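Local coordinates for uncharacterized protein YPL067C (Saccharomyces cerevisiae, PDB 5KCI) that is of unknown function but carries a histidine-rich strand reminiscent of the histidine triad family, and may bind phosphate-like anions, at residues A78-S82 with R129-F133; L86-N92 with H104-K110; H148-N154 with H166-F172. One frame throughout, in Å; residues are numbered along the deposited sequence.

Interaction 1: A78-S82 with R129-F133; sequences AKAFS and RMNAF
Phe-81 lies flat on Phe-133 in a face-to-face stack, the ring centroids 3.9 Å apart and the planes only 8° from parallel. Followed outward, Phe-81 starts with CB against Phe-133 CD1 at 3.4 Å; CG lies over the bond from Phe-133 CG to CD1, CD1 reaches Phe-133 CE2, CD2 lies over Phe-133 CG and CB, and CE1 over Phe-133 CE2 and CD2. CE2 sits between Met-130 CE and Phe-133 CB, and CZ leaves the stack to touch Met-130 CE at 3.6 Å. That methyl comes to the ring edge, near its plane, while Met-130 SD makes an oblique Met-aromatic contact. Phe-81 is third in the type II turn Lys-79 to Ser-82, with a positive phi of 69°; Ser-82 OG braces the turn, 2.7 Å from Lys-79 O. Ala-80 O is gripped side-on by Arg-129, with NH2 at 2.8 Å and NE at 3.2 Å, both nearly in the guanidinium plane. A bend at chi2 (68°) brings the group round. Lys-79 CE covers one guanidinium face. Lys-79 NZ and Arg-129 NH1 both reach Ala-199 O, the lysine bond being weak, so two cations converge on a chain terminus whose negative charge would probably balance theirs.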
loop_
_atom_site.group_PDB
_atom_site.type_symbol
_atom_site.label_atom_id
_atom_site.label_comp_id
_atom_site.label_asym_id
_atom_site.label_seq_id
_atom_site.Cartn_x
_atom_site.Cartn_y
_atom_site.Cartn_z
ATOM N N ALA A 78 0.512 -8.283 19.430
ATOM C CA ALA A 78 -0.404 -8.634 18.352
ATOM C C ALA A 78 0.339 -8.776 17.023
ATOM O O ALA A 78 1.198 -7.959 16.683
ATOM C CB ALA A 78 -1.496 -7.575 18.254
ATOM N N LYS A 79 0.015 -9.840 16.280
ATOM C CA LYS A 79 0.562 -10.052 14.943
ATOM C C LYS A 79 0.028 -9.006 13.971
ATOM O O LYS A 79 -1.119 -8.577 14.079
ATOM C CB LYS A 79 0.198 -11.455 14.427
ATOM C CG LYS A 79 1.119 -12.599 14.875
ATOM C CD LYS A 79 0.526 -13.984 14.526
ATOM C CE LYS A 79 0.638 -14.327 13.045
ATOM N NZ LYS A 79 -0.136 -15.582 12.677
ATOM N N ALA A 80 0.871 -8.600 13.021
ATOM C CA ALA A 80 0.463 -7.685 11.971
ATOM C C ALA A 80 -0.793 -8.233 11.314
ATOM O O ALA A 80 -0.917 -9.443 11.138
ATOM C CB ALA A 80 1.575 -7.539 10.940
ATOM N N PHE A 81 -1.758 -7.355 11.056
ATOM C CA PHE A 81 -3.004 -7.671 10.354
ATOM C C PHE A 81 -3.949 -8.570 11.158
ATOM O O PHE A 81 -5.015 -8.952 10.632
ATOM C CB PHE A 81 -2.727 -8.321 8.989
ATOM C CG PHE A 81 -1.785 -7.530 8.137
ATOM C CD1 PHE A 81 -2.012 -6.175 7.903
ATOM C CD2 PHE A 81 -0.657 -8.126 7.594
ATOM C CE1 PHE A 81 -1.134 -5.429 7.138
ATOM C CE2 PHE A 81 0.221 -7.392 6.833
ATOM C CZ PHE A 81 -0.008 -6.041 6.606
ATOM N N SER A 82 -3.621 -8.897 12.418
ATOM C CA SER A 82 -4.455 -9.767 13.237
ATOM C C SER A 82 -5.736 -9.095 13.686
ATOM O O SER A 82 -6.640 -9.785 14.157
ATOM C CB SER A 82 -3.707 -10.209 14.494
ATOM O OG SER A 82 -3.490 -9.074 15.301
ATOM N N ARG A 129 3.833 -13.206 5.140
ATOM C CA ARG A 129 2.714 -12.649 5.898
ATOM C C ARG A 129 1.920 -11.641 5.080
ATOM O O ARG A 129 0.675 -11.674 5.072
ATOM C CB ARG A 129 3.212 -11.987 7.179
ATOM C CG ARG A 129 2.105 -11.437 8.078
ATOM C CD ARG A 129 1.260 -12.545 8.699
ATOM N NE ARG A 129 0.255 -12.011 9.618
ATOM C CZ ARG A 129 -0.769 -12.702 10.107
ATOM N NH1 ARG A 129 -0.965 -13.969 9.756
ATOM N NH2 ARG A 129 -1.626 -12.119 10.933
ATOM N N MET A 130 2.615 -10.723 4.394
ATOM C CA MET A 130 1.900 -9.776 3.539
ATOM C C MET A 130 1.093 -10.512 2.478
ATOM O O MET A 130 -0.082 -10.188 2.212
ATOM C CB MET A 130 2.891 -8.819 2.876
ATOM C CG MET A 130 2.228 -7.822 1.938
ATOM S SD MET A 130 1.034 -6.743 2.762
ATOM C CE MET A 130 2.210 -5.832 3.716
ATOM N N ASN A 131 1.722 -11.488 1.835
ATOM C CA ASN A 131 1.029 -12.251 0.800
ATOM C C ASN A 131 -0.219 -12.932 1.345
ATOM O O ASN A 131 -1.293 -12.876 0.719
ATOM C CB ASN A 131 2.000 -13.253 0.168
ATOM C CG ASN A 131 2.931 -12.597 -0.831
ATOM O OD1 ASN A 131 2.566 -11.626 -1.498
ATOM N ND2 ASN A 131 4.116 -13.156 -0.979
ATOM N N ALA A 132 -0.109 -13.581 2.504
ATOM C CA ALA A 132 -1.261 -14.249 3.099
ATOM C C ALA A 132 -2.377 -13.263 3.392
ATOM O O ALA A 132 -3.570 -13.563 3.170
ATOM C CB ALA A 132 -0.841 -14.966 4.377
ATOM N N PHE A 133 -2.011 -12.076 3.863
ATOM C CA PHE A 133 -2.997 -11.058 4.182
ATOM C C PHE A 133 -3.780 -10.666 2.946
ATOM O O PHE A 133 -5.015 -10.620 2.970
ATOM C CB PHE A 133 -2.328 -9.822 4.754
ATOM C CG PHE A 133 -3.284 -8.712 5.082
ATOM C CD1 PHE A 133 -4.303 -8.898 5.999
ATOM C CD2 PHE A 133 -3.166 -7.476 4.462
ATOM C CE1 PHE A 133 -5.192 -7.854 6.306
ATOM C CE2 PHE A 133 -4.026 -6.438 4.772
ATOM C CZ PHE A 133 -5.036 -6.626 5.707
#

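Interaction 2: L86-N92 with H104-K110; sequences LYAVRAN and HLVLWSK
Asn-92 lies over one face of the His-104 imidazole where the two arms of an antiparallel beta hairpin part: its CB stands 4.0 Å from the ring centroid, 17° off the normal, and the amide plane is turned 62° from the ring. Because Asn-92 CG stands anti to the backbone N, the asparagine side chain runs alongside the histidine in the same direction. Both ring nitrogens are bonded outside the hairpin, ND1 to Tyr-96 N and NE2 to the neighbouring strand 165-172, which should fix the ring's rotation, while Asn-92 OD1 bonds to Phe-94 N. The other flat group is Trp-108. Val-106 CG1 sits over one face of the indole, toward the rim, and Ala-88 O comes to the edge, 3.8 Å from Trp-108 CD1.

The axes of the two arms meet at 162°. Hydrogen-bonded pairs are Ala-88 with Trp-108 and Arg-90 with Val-106; the latter is the straighter, Val-106 N to Arg-90 O being 2.8 Å. Ala-88, Arg-90, Val-106 and Trp-108 share one face of the sheet, where helix 56-64 packs on the indole. Tyr-87, Val-89, Leu-107 and Ser-109 share the other, where Leu-107 meets Met-130 and Phe-133 of helix 120-135. The Tyr-87 ring, its CG placed between the backbone N and the carbonyl carbon, leads away from the neighbouring strand to bring OH to a hydrogen bond with Phe-195 O. Beyond the last bridge the hairpin stays closed through Asn-92 N, 3.0 Å from His-104 O. At the far end Leu-86 O takes the N-H of Lys-110 at 2.8 Å, and one water donates both to Leu-86 O and to Ser-109 OG, the latter 2.7 Å away.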
loop_
_atom_site.group_PDB
_atom_site.type_symbol
_atom_site.label_atom_id
_atom_site.label_comp_id
_atom_site.label_asym_id
_atom_site.label_seq_id
_atom_site.Cartn_x
_atom_site.Cartn_y
_atom_site.Cartn_z
ATOM N N LEU A 86 -5.165 -2.496 13.547
ATOM C CA LEU A 86 -3.723 -2.473 13.379
ATOM C C LEU A 86 -3.298 -2.067 11.975
ATOM O O LEU A 86 -2.093 -2.045 11.693
ATOM C CB LEU A 86 -3.138 -3.852 13.708
ATOM C CG LEU A 86 -3.285 -4.317 15.169
ATOM C CD1 LEU A 86 -2.675 -5.694 15.371
ATOM C CD2 LEU A 86 -2.640 -3.328 16.123
ATOM N N TYR A 87 -4.244 -1.779 11.078
ATOM C CA TYR A 87 -3.882 -1.397 9.725
ATOM C C TYR A 87 -4.949 -0.486 9.139
ATOM O O TYR A 87 -6.049 -0.344 9.675
ATOM C CB TYR A 87 -3.671 -2.647 8.843
ATOM C CG TYR A 87 -4.853 -3.573 8.795
ATOM C CD1 TYR A 87 -5.906 -3.378 7.898
ATOM C CD2 TYR A 87 -4.925 -4.652 9.654
ATOM C CE1 TYR A 87 -6.994 -4.256 7.870
ATOM C CE2 TYR A 87 -6.012 -5.523 9.638
ATOM C CZ TYR A 87 -7.042 -5.320 8.760
ATOM O OH TYR A 87 -8.117 -6.200 8.756
ATOM N N ALA A 88 -4.612 0.126 8.008
ATOM C CA ALA A 88 -5.549 0.994 7.311
ATOM C C ALA A 88 -5.156 1.052 5.843
ATOM O O ALA A 88 -3.971 1.113 5.514
ATOM C CB ALA A 88 -5.559 2.396 7.921
ATOM N N VAL A 89 -6.150 1.036 4.966
ATOM C CA VAL A 89 -5.927 1.135 3.527
ATOM C C VAL A 89 -6.491 2.468 3.048
ATOM O O VAL A 89 -7.609 2.855 3.417
ATOM C CB VAL A 89 -6.526 -0.070 2.775
ATOM C CG1 VAL A 89 -7.995 -0.174 2.999
ATOM C CG2 VAL A 89 -6.225 0.035 1.289
ATOM N N ARG A 90 -5.695 3.192 2.257
ATOM C CA ARG A 90 -6.069 4.483 1.705
ATOM C C ARG A 90 -5.743 4.512 0.223
ATOM O O ARG A 90 -4.871 3.781 -0.241
ATOM C CB ARG A 90 -5.317 5.632 2.395
ATOM C CG ARG A 90 -5.600 5.778 3.873
ATOM C CD ARG A 90 -6.927 6.452 4.113
ATOM N NE ARG A 90 -7.209 6.697 5.527
ATOM C CZ ARG A 90 -7.708 5.797 6.368
ATOM N NH1 ARG A 90 -7.973 4.570 5.958
ATOM N NH2 ARG A 90 -7.931 6.124 7.633
ATOM N N ALA A 91 -6.485 5.318 -0.533
ATOM C CA ALA A 91 -6.067 5.620 -1.894
ATOM C C ALA A 91 -4.842 6.527 -1.856
ATOM O O ALA A 91 -4.762 7.435 -1.029
ATOM C CB ALA A 91 -7.212 6.289 -2.669
ATOM N N ASN A 92 -3.857 6.245 -2.712
ATOM C CA ASN A 92 -2.696 7.125 -2.825
ATOM C C ASN A 92 -3.133 8.433 -3.471
ATOM O O ASN A 92 -3.689 8.433 -4.576
ATOM C CB ASN A 92 -1.569 6.479 -3.637
ATOM C CG ASN A 92 -0.237 7.232 -3.496
ATOM O OD1 ASN A 92 -0.211 8.464 -3.411
ATOM N ND2 ASN A 92 0.868 6.495 -3.478
ATOM N N HIS A 104 -3.777 2.629 -7.365
ATOM C CA HIS A 104 -2.613 2.668 -6.472
ATOM C C HIS A 104 -3.112 2.938 -5.060
ATOM O O HIS A 104 -3.530 4.063 -4.747
ATOM C CB HIS A 104 -1.671 3.767 -6.948
ATOM C CG HIS A 104 -0.375 3.813 -6.230
ATOM N ND1 HIS A 104 0.695 4.532 -6.708
ATOM C CD2 HIS A 104 0.036 3.236 -5.076
ATOM C CE1 HIS A 104 1.710 4.419 -5.868
ATOM N NE2 HIS A 104 1.336 3.643 -4.864
ATOM N N LEU A 105 -3.080 1.921 -4.216
ATOM C CA LEU A 105 -3.490 2.050 -2.821
ATOM C C LEU A 105 -2.263 2.000 -1.931
ATOM O O LEU A 105 -1.196 1.575 -2.357
ATOM C CB LEU A 105 -4.452 0.934 -2.398
ATOM C CG LEU A 105 -5.673 0.705 -3.284
ATOM C CD1 LEU A 105 -6.512 -0.441 -2.728
ATOM C CD2 LEU A 105 -6.507 1.979 -3.380
ATOM N N VAL A 106 -2.446 2.440 -0.687
ATOM C CA VAL A 106 -1.414 2.388 0.345
ATOM C C VAL A 106 -2.012 1.672 1.535
ATOM O O VAL A 106 -3.102 2.025 1.992
ATOM C CB VAL A 106 -0.912 3.780 0.753
ATOM C CG1 VAL A 106 0.213 3.642 1.839
ATOM C CG2 VAL A 106 -0.402 4.534 -0.461
ATOM N N LEU A 107 -1.304 0.668 2.020
ATOM C CA LEU A 107 -1.658 -0.107 3.189
ATOM C C LEU A 107 -0.688 0.210 4.323
ATOM O O LEU A 107 0.467 -0.207 4.285
ATOM C CB LEU A 107 -1.585 -1.597 2.863
ATOM C CG LEU A 107 -1.726 -2.583 4.009
ATOM C CD1 LEU A 107 -3.101 -2.478 4.655
ATOM C CD2 LEU A 107 -1.491 -4.016 3.466
ATOM N N TRP A 108 -1.194 0.890 5.334
ATOM C CA TRP A 108 -0.453 1.263 6.536
ATOM C C TRP A 108 -0.622 0.180 7.595
ATOM O O TRP A 108 -1.718 -0.367 7.780
ATOM C CB TRP A 108 -0.963 2.601 7.070
ATOM C CG TRP A 108 -0.794 3.714 6.126
ATOM C CD1 TRP A 108 -1.697 4.146 5.189
ATOM C CD2 TRP A 108 0.362 4.529 5.986
ATOM N NE1 TRP A 108 -1.166 5.216 4.488
ATOM C CE2 TRP A 108 0.094 5.469 4.969
ATOM C CE3 TRP A 108 1.600 4.577 6.647
ATOM C CZ2 TRP A 108 1.035 6.428 4.584
ATOM C CZ3 TRP A 108 2.520 5.525 6.262
ATOM C CH2 TRP A 108 2.246 6.429 5.242
ATOM N N SER A 109 0.465 -0.114 8.316
ATOM C CA SER A 109 0.416 -1.121 9.366
ATOM C C SER A 109 1.116 -0.619 10.633
ATOM O O SER A 109 2.239 -0.134 10.559
ATOM C CB SER A 109 1.083 -2.427 8.923
ATOM O OG SER A 109 1.023 -3.402 9.951
ATOM N N LYS A 110 0.428 -0.742 11.768
ATOM C CA LYS A 110 1.003 -0.430 13.076
ATOM C C LYS A 110 2.164 -1.348 13.407
ATOM O O LYS A 110 3.068 -0.965 14.158
ATOM C CB LYS A 110 -0.066 -0.578 14.159
ATOM C CG LYS A 110 -0.897 0.638 14.481
ATOM C CD LYS A 110 -1.548 0.475 15.864
ATOM C CE LYS A 110 -2.865 1.245 15.988
ATOM N NZ LYS A 110 -3.824 0.615 16.950
HETATM O O HOH W 1 -1.002 -4.622 11.155
HETATM O O HOH W 2 -5.144 6.472 -6.130
#

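Interaction 3: H148-N154 with H166-F172; sequences HVAWFVN and HAHVLLF. With SO4 (sulfate ion), chain D.
Asn-154 and His-168 converge on one sulfate oxygen, O2, which accepts from three donors: His-168 NE2 at 2.8 Å and a nearly straight 172°, Asn-154 ND2 at 3.1 Å, and a water that also joins Asn-154 N to His-166 O. Asn-154 ND2 reaches O4 as well. His-166 NE2 holds O1 at 2.7 Å with the anion at its ring edge, and Ser-160 N adds a further bond. His-168 is positioned from behind, its ND1 bonded to His-104 NE2. The Phe-152 ring lies against its CB, which stands 3.5 Å from the phenyl centroid over the face; the two rings are near parallel but slid apart. Phe-152 reaches across because chi1 of 58° swings the ring toward the neighbouring strand, where CE1 also touches Leu-170 CD1. With an alanine here the face beneath His-168 CB would be lost, which is likely to open a gap there and leave the imidazole less firmly held against the anion.

The segments are neighbouring antiparallel strands. The run His-166, Ala-167, His-168 resembles the start of the histidine triad signature, His-X-His-X-His, with Leu-170 where the third histidine would stand; the sulfate, probably from the crystallisation liquor, may occupy a phosphate site. Leu-170 N meets Ala-150 O at 2.8 Å. On the face bearing Trp-151 and Val-169, Trp-151 packs on Met-130 and Leu-134 of helix 120-135, and its NE1 bonds to Asn-131 OD1. At the opposite end from the sulfate, Phe-172 points its edge at the His-148 imidazole, a T-shaped pair with centroids 5.0 Å apart and planes at 64°.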
loop_
_atom_site.group_PDB
_atom_site.type_symbol
_atom_site.label_atom_id
_atom_site.label_comp_id
_atom_site.label_asym_id
_atom_site.label_seq_id
_atom_site.Cartn_x
_atom_site.Cartn_y
_atom_site.Cartn_z
ATOM N N HIS A 148 -3.873 -9.926 -10.713
ATOM C CA HIS A 148 -4.031 -8.491 -10.877
ATOM C C HIS A 148 -3.949 -7.760 -9.546
ATOM O O HIS A 148 -4.490 -6.662 -9.385
ATOM C CB HIS A 148 -5.351 -8.204 -11.592
ATOM C CG HIS A 148 -5.284 -8.514 -13.047
ATOM N ND1 HIS A 148 -6.384 -8.467 -13.888
ATOM C CD2 HIS A 148 -4.230 -8.865 -13.819
ATOM C CE1 HIS A 148 -6.000 -8.783 -15.114
ATOM N NE2 HIS A 148 -4.700 -9.026 -15.100
ATOM N N VAL A 149 -3.245 -8.367 -8.596
ATOM C CA VAL A 149 -2.859 -7.704 -7.363
ATOM C C VAL A 149 -1.342 -7.767 -7.266
ATOM O O VAL A 149 -0.755 -8.846 -7.414
ATOM C CB VAL A 149 -3.477 -8.380 -6.128
ATOM C CG1 VAL A 149 -3.097 -7.588 -4.844
ATOM C CG2 VAL A 149 -4.979 -8.488 -6.260
ATOM N N ALA A 150 -0.712 -6.630 -6.976
ATOM C CA ALA A 150 0.722 -6.624 -6.725
ATOM C C ALA A 150 1.004 -5.682 -5.574
ATOM O O ALA A 150 0.187 -4.829 -5.237
ATOM C CB ALA A 150 1.524 -6.173 -7.958
ATOM N N TRP A 151 2.195 -5.808 -4.998
ATOM C CA TRP A 151 2.524 -4.921 -3.896
ATOM C C TRP A 151 4.033 -4.769 -3.808
ATOM O O TRP A 151 4.791 -5.626 -4.271
ATOM C CB TRP A 151 1.955 -5.423 -2.555
ATOM C CG TRP A 151 2.556 -6.691 -2.035
ATOM C CD1 TRP A 151 2.135 -7.972 -2.291
ATOM C CD2 TRP A 151 3.686 -6.815 -1.140
ATOM N NE1 TRP A 151 2.935 -8.874 -1.626
ATOM C CE2 TRP A 151 3.887 -8.192 -0.913
ATOM C CE3 TRP A 151 4.538 -5.897 -0.529
ATOM C CZ2 TRP A 151 4.914 -8.686 -0.082
ATOM C CZ3 TRP A 151 5.572 -6.392 0.305
ATOM C CH2 TRP A 151 5.740 -7.768 0.512
ATOM N N PHE A 152 4.446 -3.638 -3.229
ATOM C CA PHE A 152 5.852 -3.417 -2.956
ATOM C C PHE A 152 5.981 -2.458 -1.794
ATOM O O PHE A 152 5.084 -1.670 -1.498
ATOM C CB PHE A 152 6.617 -2.840 -4.145
ATOM C CG PHE A 152 6.071 -1.528 -4.645
ATOM C CD1 PHE A 152 4.980 -1.480 -5.523
ATOM C CD2 PHE A 152 6.671 -0.339 -4.289
ATOM C CE1 PHE A 152 4.500 -0.274 -5.968
ATOM C CE2 PHE A 152 6.191 0.877 -4.732
ATOM C CZ PHE A 152 5.115 0.923 -5.579
ATOM N N VAL A 153 7.149 -2.515 -1.168
ATOM C CA VAL A 153 7.494 -1.596 -0.107
ATOM C C VAL A 153 8.744 -0.850 -0.550
ATOM O O VAL A 153 9.766 -1.476 -0.847
ATOM C CB VAL A 153 7.749 -2.336 1.217
ATOM C CG1 VAL A 153 8.269 -1.375 2.244
ATOM C CG2 VAL A 153 6.447 -2.987 1.688
ATOM N N ASN A 154 8.664 0.469 -0.585
ATOM C CA ASN A 154 9.800 1.268 -1.004
ATOM C C ASN A 154 10.958 1.123 -0.023
ATOM O O ASN A 154 10.768 1.054 1.196
ATOM C CB ASN A 154 9.413 2.728 -1.124
ATOM C CG ASN A 154 8.847 3.072 -2.498
ATOM O OD1 ASN A 154 9.109 2.377 -3.472
ATOM N ND2 ASN A 154 8.145 4.171 -2.580
ATOM N N HIS A 166 4.357 1.088 5.515
ATOM C CA HIS A 166 3.331 1.162 4.490
ATOM C C HIS A 166 3.798 0.435 3.244
ATOM O O HIS A 166 4.979 0.503 2.874
ATOM C CB HIS A 166 2.951 2.595 4.128
ATOM C CG HIS A 166 4.115 3.492 3.844
ATOM N ND1 HIS A 166 5.001 3.890 4.821
ATOM C CD2 HIS A 166 4.516 4.103 2.702
ATOM C CE1 HIS A 166 5.920 4.677 4.288
ATOM N NE2 HIS A 166 5.643 4.825 3.002
ATOM N N ALA A 167 2.850 -0.287 2.647
ATOM C CA ALA A 167 3.041 -1.015 1.412
ATOM C C ALA A 167 2.190 -0.370 0.332
ATOM O O ALA A 167 1.078 0.095 0.590
ATOM C CB ALA A 167 2.653 -2.499 1.554
ATOM N N HIS A 168 2.730 -0.334 -0.865
ATOM C CA HIS A 168 1.988 0.071 -2.046
ATOM C C HIS A 168 1.278 -1.162 -2.599
ATOM O O HIS A 168 1.918 -2.177 -2.875
ATOM C CB HIS A 168 2.929 0.710 -3.056
ATOM C CG HIS A 168 3.583 1.947 -2.537
ATOM N ND1 HIS A 168 3.043 3.194 -2.729
ATOM C CD2 HIS A 168 4.681 2.124 -1.755
ATOM C CE1 HIS A 168 3.800 4.101 -2.130
ATOM N NE2 HIS A 168 4.802 3.478 -1.535
ATOM N N VAL A 169 -0.045 -1.092 -2.685
ATOM C CA VAL A 169 -0.873 -2.209 -3.124
ATOM C C VAL A 169 -1.538 -1.755 -4.402
ATOM O O VAL A 169 -2.284 -0.772 -4.384
ATOM C CB VAL A 169 -1.934 -2.594 -2.090
ATOM C CG1 VAL A 169 -2.842 -3.667 -2.605
ATOM C CG2 VAL A 169 -1.295 -3.056 -0.765
ATOM N N LEU A 170 -1.249 -2.445 -5.492
ATOM C CA LEU A 170 -1.739 -2.118 -6.819
ATOM C C LEU A 170 -2.789 -3.131 -7.215
ATOM O O LEU A 170 -2.568 -4.336 -7.081
ATOM C CB LEU A 170 -0.607 -2.152 -7.851
ATOM C CG LEU A 170 0.633 -1.319 -7.496
ATOM C CD1 LEU A 170 1.605 -1.350 -8.662
ATOM C CD2 LEU A 170 0.294 0.098 -7.166
ATOM N N LEU A 171 -3.905 -2.624 -7.767
ATOM C CA LEU A 171 -5.001 -3.461 -8.219
ATOM C C LEU A 171 -5.233 -3.141 -9.678
ATOM O O LEU A 171 -5.373 -1.965 -10.017
ATOM C CB LEU A 171 -6.287 -3.169 -7.449
ATOM C CG LEU A 171 -6.232 -3.264 -5.929
ATOM C CD1 LEU A 171 -7.605 -3.022 -5.356
ATOM C CD2 LEU A 171 -5.673 -4.601 -5.514
ATOM N N PHE A 172 -5.270 -4.161 -10.540
ATOM C CA PHE A 172 -5.452 -3.912 -11.968
ATOM C C PHE A 172 -6.878 -4.274 -12.372
ATOM O O PHE A 172 -7.305 -5.428 -12.220
ATOM C CB PHE A 172 -4.433 -4.689 -12.802
ATOM C CG PHE A 172 -4.449 -4.352 -14.303
ATOM C CD1 PHE A 172 -4.770 -3.081 -14.766
ATOM C CD2 PHE A 172 -4.070 -5.313 -15.229
ATOM C CE1 PHE A 172 -4.757 -2.797 -16.122
ATOM C CE2 PHE A 172 -4.039 -5.018 -16.589
ATOM C CZ PHE A 172 -4.387 -3.754 -17.023
HETATM S S SO4 D . 6.752 6.089 0.130
HETATM O O1 SO4 D . 6.892 6.696 1.474
HETATM O O2 SO4 D . 6.723 4.638 0.145
HETATM O O3 SO4 D . 5.492 6.554 -0.489
HETATM O O4 SO4 D . 7.866 6.516 -0.708
HETATM O O HOH W 3 6.602 1.822 0.996
#

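Overall arrangement
Interactions 2 and 3 are the two outer pairings of one four-stranded antiparallel sheet, joined in its middle by strands 102-109 and 165-172, where Leu-105 N bonds to Val-169 O. Each lies about 5 Å from the centre of the chain, but interaction 2 is a buried contact and interaction 3 only partly buried, with a sulfate at one end. Interaction 1, also partly buried, is more peripheral, about 14 Å from that centre: it fixes a loop to helix 120-135, which covers the sheet face bearing Leu-107 and Trp-151. Backbone bonds dominate interactions 2 and 3, whereas interaction 1 relies on an aromatic stack and on an arginine that grips a backbone carbonyl. Interaction 2 lends a second-shell histidine to the anion site of interaction 3.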